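Local coordinates for vacuolar protein sorting 29 (PDB 2A22) that probably serves in intracellular protein transport as a vacuolar sorting protein of the VPS29 family, which carries a calcineurin-like phosphoesterase domain, at residues M73-T78 / N94-S99; S90-P95 / G101-Y106. One frame throughout, in Å; residues are numbered along the deposited sequence.

How the contacts relate
Contact 1 (73-78 with 94-99) and contact 2 (90-95 with 101-106) illustrate how a long connection is fastened both to its neighbour and to itself. Both draw on the loop between strands 81-83 and 106-111, and they share Asn94 and Pro95; their centres lie about 10 Å apart. Contact 1 ties this loop to helix 68-77 at the surface, through one lysine, a weakly bonded salt bridge and a water. Contact 2 joins two parts of the loop and is partly buried: backbone and amide hydrogen bonds combine there with an amide stacked on a phenylalanine ring. Charge and water thus serve the surface link, amide-ring stacking and hydrogen bonds the partly buried one.

Contact 1: residues M73-T78 / N94-S99; sequences MLKNIT and NPDPES
Lys75 and Asp96 each turn the first carbon beyond CB away from their own carbonyl carbon and beside the backbone N (chi1 -65° for Lys75 and -68° for Asp96), and the lysine chain bends twice more, at chi2 and chi3, before its ammonium group meets the carboxylate. The result is a surface salt bridge between helix 68-77 and an Asx turn in the loop leading to strand 106-111, within the calcineurin-like phosphoesterase domain. Lys75 NZ lies midway between the two carboxylate oxygens, 3.3 Å from Asp96 OD1 and 3.3 Å from Asp96 OD2, so the charge is shared in a forked fashion and each of the two hydrogen bonds is weak. Water 1 bridges the same two groups: it accepts from Lys75 NZ at 2.6 Å and donates to Asp96 OD2 at 3.0 Å, adding a second route beside the direct one. The stronger protein partner of the ammonium group is the carbonyl O of Val81, where strand 81-83 begins; to that hydrogen bond the carboxylate adds its longer, weak pair.

Apolar contact is slight. Lys75 CE comes across Pro95 at an oblique angle, 4.1 Å from Pro95 CG.

As a worked example, the loop side shows how a neighbouring side chain holds the backbone from which a carboxylate springs. The side chain of Asn94 folds forward to close the Asx turn, its OD1 receiving a nearly straight bond from the N-H of Asp96 (164° at the hydrogen), although the donor stands above the amide carbonyl plane. Three residues beyond the aspartate, Ser99 N donates to Asp96 O at 2.9 Å.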
loop_
_atom_site.group_PDB
_atom_site.type_symbol
_atom_site.label_atom_id
_atom_site.label_comp_id
_atom_site.label_asym_id
_atom_site.label_seq_id
_atom_site.Cartn_x
_atom_site.Cartn_y
_atom_site.Cartn_z
ATOM N N MET A 73 -11.137 1.896 -10.129
ATOM C CA MET A 73 -10.017 2.676 -10.646
ATOM C C MET A 73 -8.705 1.889 -10.420
ATOM O O MET A 73 -7.925 1.665 -11.363
ATOM C CB MET A 73 -10.005 4.077 -10.010
ATOM C CG MET A 73 -8.763 4.967 -10.352
ATOM S SD MET A 73 -7.324 4.655 -9.268
ATOM C CE MET A 73 -6.147 5.895 -9.883
ATOM N N LEU A 74 -8.507 1.415 -9.192
ATOM C CA LEU A 74 -7.307 0.639 -8.836
ATOM C C LEU A 74 -7.206 -0.666 -9.610
ATOM O O LEU A 74 -6.114 -1.025 -10.080
ATOM C CB LEU A 74 -7.249 0.366 -7.333
ATOM C CG LEU A 74 -6.987 1.529 -6.371
ATOM C CD1 LEU A 74 -7.313 1.079 -4.954
ATOM C CD2 LEU A 74 -5.542 2.069 -6.435
ATOM N N LYS A 75 -8.328 -1.361 -9.781
ATOM C CA LYS A 75 -8.333 -2.565 -10.609
ATOM C C LYS A 75 -7.950 -2.293 -12.064
ATOM O O LYS A 75 -7.336 -3.134 -12.711
ATOM C CB LYS A 75 -9.678 -3.281 -10.571
ATOM C CG LYS A 75 -10.051 -3.842 -9.205
ATOM C CD LYS A 75 -9.014 -4.808 -8.647
ATOM C CE LYS A 75 -9.400 -6.240 -8.873
ATOM N NZ LYS A 75 -8.509 -7.108 -8.052
ATOM N N ASN A 76 -8.291 -1.112 -12.558
ATOM C CA ASN A 76 -7.974 -0.745 -13.945
ATOM C C ASN A 76 -6.532 -0.294 -14.193
ATOM O O ASN A 76 -6.124 -0.133 -15.346
ATOM C CB ASN A 76 -8.941 0.312 -14.468
ATOM C CG ASN A 76 -10.181 -0.303 -15.034
ATOM O OD1 ASN A 76 -10.110 -1.142 -15.948
ATOM N ND2 ASN A 76 -11.338 0.085 -14.494
ATOM N N ILE A 77 -5.756 -0.101 -13.130
ATOM C CA ILE A 77 -4.372 0.316 -13.315
ATOM C C ILE A 77 -3.628 -0.755 -14.118
ATOM O O ILE A 77 -2.922 -0.431 -15.071
ATOM C CB ILE A 77 -3.689 0.632 -11.971
ATOM C CG1 ILE A 77 -4.285 1.948 -11.419
ATOM C CG2 ILE A 77 -2.164 0.709 -12.134
ATOM C CD1 ILE A 77 -3.744 2.392 -10.108
ATOM N N THR A 78 -3.807 -2.027 -13.751
ATOM C CA THR A 78 -3.044 -3.117 -14.369
ATOM C C THR A 78 -3.754 -4.417 -14.002
ATOM O O THR A 78 -4.662 -4.412 -13.161
ATOM C CB THR A 78 -1.529 -3.084 -13.929
ATOM O OG1 THR A 78 -0.754 -4.020 -14.709
ATOM C CG2 THR A 78 -1.347 -3.392 -12.396
ATOM N N ASN A 94 -15.463 -7.083 -4.023
ATOM C CA ASN A 94 -14.321 -7.630 -4.731
ATOM C C ASN A 94 -14.817 -8.207 -6.058
ATOM O O ASN A 94 -15.581 -9.178 -6.073
ATOM C CB ASN A 94 -13.654 -8.718 -3.887
ATOM C CG ASN A 94 -12.355 -9.236 -4.497
ATOM O OD1 ASN A 94 -12.040 -8.957 -5.651
ATOM N ND2 ASN A 94 -11.603 -10.016 -3.714
ATOM N N PRO A 95 -14.397 -7.611 -7.182
ATOM C CA PRO A 95 -14.883 -8.183 -8.425
ATOM C C PRO A 95 -14.114 -9.411 -8.902
ATOM O O PRO A 95 -14.352 -9.835 -10.019
ATOM C CB PRO A 95 -14.707 -7.043 -9.419
ATOM C CG PRO A 95 -13.504 -6.301 -8.888
ATOM C CD PRO A 95 -13.539 -6.430 -7.395
ATOM N N ASP A 96 -13.197 -9.971 -8.106
ATOM C CA ASP A 96 -12.532 -11.218 -8.517
ATOM C C ASP A 96 -13.505 -12.408 -8.378
ATOM O O ASP A 96 -14.124 -12.583 -7.330
ATOM C CB ASP A 96 -11.209 -11.450 -7.762
ATOM C CG ASP A 96 -10.108 -10.416 -8.136
ATOM O OD1 ASP A 96 -10.172 -9.754 -9.216
ATOM O OD2 ASP A 96 -9.166 -10.261 -7.328
ATOM N N PRO A 97 -13.647 -13.225 -9.444
ATOM C CA PRO A 97 -14.811 -14.121 -9.580
ATOM C C PRO A 97 -14.869 -15.200 -8.506
ATOM O O PRO A 97 -15.962 -15.595 -8.067
ATOM C CB PRO A 97 -14.605 -14.753 -10.963
ATOM C CG PRO A 97 -13.623 -13.839 -11.662
ATOM C CD PRO A 97 -12.719 -13.380 -10.577
ATOM N N GLU A 98 -13.694 -15.647 -8.070
ATOM C CA GLU A 98 -13.584 -16.648 -7.018
ATOM C C GLU A 98 -14.022 -16.146 -5.635
ATOM O O GLU A 98 -14.318 -16.954 -4.760
ATOM C CB GLU A 98 -12.136 -17.149 -6.949
ATOM C CG GLU A 98 -12.005 -18.642 -6.613
ATOM C CD GLU A 98 -12.730 -19.535 -7.623
ATOM O OE1 GLU A 98 -12.420 -19.438 -8.837
ATOM O OE2 GLU A 98 -13.610 -20.325 -7.200
ATOM N N SER A 99 -14.086 -14.825 -5.457
ATOM C CA SER A 99 -14.136 -14.195 -4.129
ATOM C C SER A 99 -15.513 -14.056 -3.474
ATOM O O SER A 99 -15.596 -13.832 -2.260
ATOM C CB SER A 99 -13.526 -12.794 -4.206
ATOM O OG SER A 99 -14.354 -11.943 -4.980
HETATM O O HOH W 1 -9.256 -7.784 -5.643
#

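Contact 2: residues S90-P95 / G101-Y106; sequences SAIFNP and GVFPEY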
loop_
_atom_site.group_PDB
_atom_site.type_symbol
_atom_site.label_atom_id
_atom_site.label_comp_id
_atom_site.label_asym_id
_atom_site.label_seq_id
_atom_site.Cartn_x
_atom_site.Cartn_y
_atom_site.Cartn_z
ATOM N N SER A 90 -16.972 -0.848 4.029
ATOM C CA SER A 90 -18.318 -1.339 4.329
ATOM C C SER A 90 -19.180 -1.387 3.068
ATOM O O SER A 90 -20.217 -2.014 3.081
ATOM C CB SER A 90 -18.988 -0.463 5.395
ATOM O OG SER A 90 -19.180 0.842 4.883
ATOM N N ALA A 91 -18.722 -0.751 1.990
ATOM C CA ALA A 91 -19.532 -0.584 0.786
ATOM C C ALA A 91 -18.762 -0.917 -0.504
ATOM O O ALA A 91 -18.956 -0.292 -1.559
ATOM C CB ALA A 91 -20.101 0.830 0.734
ATOM N N ILE A 92 -17.883 -1.908 -0.421
ATOM C CA ILE A 92 -17.079 -2.274 -1.571
ATOM C C ILE A 92 -17.224 -3.749 -1.804
ATOM O O ILE A 92 -17.557 -4.493 -0.880
ATOM C CB ILE A 92 -15.560 -1.853 -1.459
ATOM C CG1 ILE A 92 -14.854 -2.529 -0.279
ATOM C CG2 ILE A 92 -15.411 -0.370 -1.334
ATOM C CD1 ILE A 92 -13.340 -2.217 -0.223
ATOM N N PHE A 93 -16.939 -4.141 -3.042
ATOM C CA PHE A 93 -17.227 -5.448 -3.573
ATOM C C PHE A 93 -15.988 -5.906 -4.348
ATOM O O PHE A 93 -15.510 -5.193 -5.206
ATOM C CB PHE A 93 -18.444 -5.344 -4.506
ATOM C CG PHE A 93 -18.683 -6.562 -5.350
ATOM C CD1 PHE A 93 -19.309 -7.690 -4.807
ATOM C CD2 PHE A 93 -18.306 -6.571 -6.698
ATOM C CE1 PHE A 93 -19.545 -8.823 -5.591
ATOM C CE2 PHE A 93 -18.524 -7.691 -7.498
ATOM C CZ PHE A 93 -19.149 -8.824 -6.958
ATOM N N ASN A 94 -15.463 -7.083 -4.023
ATOM C CA ASN A 94 -14.321 -7.630 -4.731
ATOM C C ASN A 94 -14.817 -8.207 -6.058
ATOM O O ASN A 94 -15.581 -9.178 -6.073
ATOM C CB ASN A 94 -13.654 -8.718 -3.887
ATOM C CG ASN A 94 -12.355 -9.236 -4.497
ATOM O OD1 ASN A 94 -12.040 -8.957 -5.651
ATOM N ND2 ASN A 94 -11.603 -10.016 -3.714
ATOM N N PRO A 95 -14.397 -7.611 -7.182
ATOM C CA PRO A 95 -14.883 -8.183 -8.425
ATOM C C PRO A 95 -14.114 -9.411 -8.902
ATOM O O PRO A 95 -14.352 -9.835 -10.019
ATOM C CB PRO A 95 -14.707 -7.043 -9.419
ATOM C CG PRO A 95 -13.504 -6.301 -8.888
ATOM C CD PRO A 95 -13.539 -6.430 -7.395
ATOM N N GLY A 101 -17.211 -11.450 -3.826
ATOM C CA GLY A 101 -17.213 -10.049 -3.417
ATOM C C GLY A 101 -16.408 -9.757 -2.162
ATOM O O GLY A 101 -16.347 -8.608 -1.729
ATOM N N VAL A 102 -15.794 -10.796 -1.585
ATOM C CA VAL A 102 -15.041 -10.679 -0.324
ATOM C C VAL A 102 -13.580 -10.335 -0.592
ATOM O O VAL A 102 -12.932 -11.003 -1.395
ATOM C CB VAL A 102 -15.119 -11.975 0.525
ATOM C CG1 VAL A 102 -14.350 -11.812 1.859
ATOM C CG2 VAL A 102 -16.593 -12.365 0.797
ATOM N N PHE A 103 -13.090 -9.258 0.028
ATOM C CA PHE A 103 -11.656 -8.922 -0.029
ATOM C C PHE A 103 -10.893 -9.667 1.063
ATOM O O PHE A 103 -11.353 -9.736 2.191
ATOM C CB PHE A 103 -11.418 -7.422 0.111
ATOM C CG PHE A 103 -11.837 -6.626 -1.097
ATOM C CD1 PHE A 103 -11.028 -6.576 -2.231
ATOM C CD2 PHE A 103 -13.055 -5.942 -1.104
ATOM C CE1 PHE A 103 -11.426 -5.828 -3.387
ATOM C CE2 PHE A 103 -13.467 -5.185 -2.232
ATOM C CZ PHE A 103 -12.639 -5.120 -3.371
ATOM N N PRO A 104 -9.709 -10.211 0.740
ATOM C CA PRO A 104 -9.061 -10.990 1.767
ATOM C C PRO A 104 -8.512 -10.092 2.839
ATOM O O PRO A 104 -8.230 -8.907 2.584
ATOM C CB PRO A 104 -7.923 -11.688 1.022
ATOM C CG PRO A 104 -7.625 -10.793 -0.138
ATOM C CD PRO A 104 -8.926 -10.144 -0.506
ATOM N N GLU A 105 -8.366 -10.665 4.030
ATOM C CA GLU A 105 -7.761 -9.987 5.143
ATOM C C GLU A 105 -6.236 -9.840 4.960
ATOM O O GLU A 105 -5.622 -8.891 5.448
ATOM C CB GLU A 105 -8.085 -10.743 6.433
ATOM C CG GLU A 105 -7.589 -10.039 7.678
ATOM C CD GLU A 105 -8.306 -10.485 8.954
ATOM O OE1 GLU A 105 -8.813 -11.635 8.982
ATOM O OE2 GLU A 105 -8.345 -9.685 9.926
ATOM N N TYR A 106 -5.620 -10.796 4.283
ATOM C CA TYR A 106 -4.223 -10.658 3.991
ATOM C C TYR A 106 -3.896 -11.405 2.733
ATOM O O TYR A 106 -4.685 -12.239 2.300
ATOM C CB TYR A 106 -3.365 -11.099 5.171
ATOM C CG TYR A 106 -3.476 -12.545 5.530
ATOM C CD1 TYR A 106 -2.716 -13.512 4.845
ATOM C CD2 TYR A 106 -4.309 -12.957 6.573
ATOM C CE1 TYR A 106 -2.795 -14.878 5.171
ATOM C CE2 TYR A 106 -4.399 -14.327 6.926
ATOM C CZ TYR A 106 -3.632 -15.281 6.217
ATOM O OH TYR A 106 -3.706 -16.629 6.546
HETATM O O HOH W 2 -17.019 -7.173 0.543
#
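Contact 2 is a loop-to-loop contact within the long connection between strands 81-83 and 106-111, where Asn94 lies on the ring of Phe103. The amide of Asn94 and the ring are stacked with planes only 2° apart. Asn94 CB makes a CH-pi contact over the ring centre, 3.6 Å from the centroid. With its CG anti to the backbone N (chi1 -174°), Asn94 runs out along the partner chain, and ND2 donates to Val102 O at 2.8 Å. With OD1 taken by Asp96 N and ND2 by Val102 O, both ends of the amide are held, though ND2 stands above the Val102 carbonyl plane.

The backbone joins in. Asn94 N donates to Gly101 O at 2.9 Å in a nearly straight bond, and water 2 gives a second hydrogen to the same oxygen while its other goes to Ile92 O, so that Gly101 O is gripped twice. The Phe93 ring lies against Gly101, its CE1 3.4 Å from Gly101 CA. The side chains of Ile92 and Phe103 cross at about a right angle, with Ile92 CG1 3.6 Å from Phe103 CE2.

Ile92 and Phe103 both also pack on Val71 of helix 68-77, while Gln68 at the start of that helix accepts from Phe93 N; on the other segment, backbone bonding pairs Pro104 with Ser85 shortly before strand 106-111 begins.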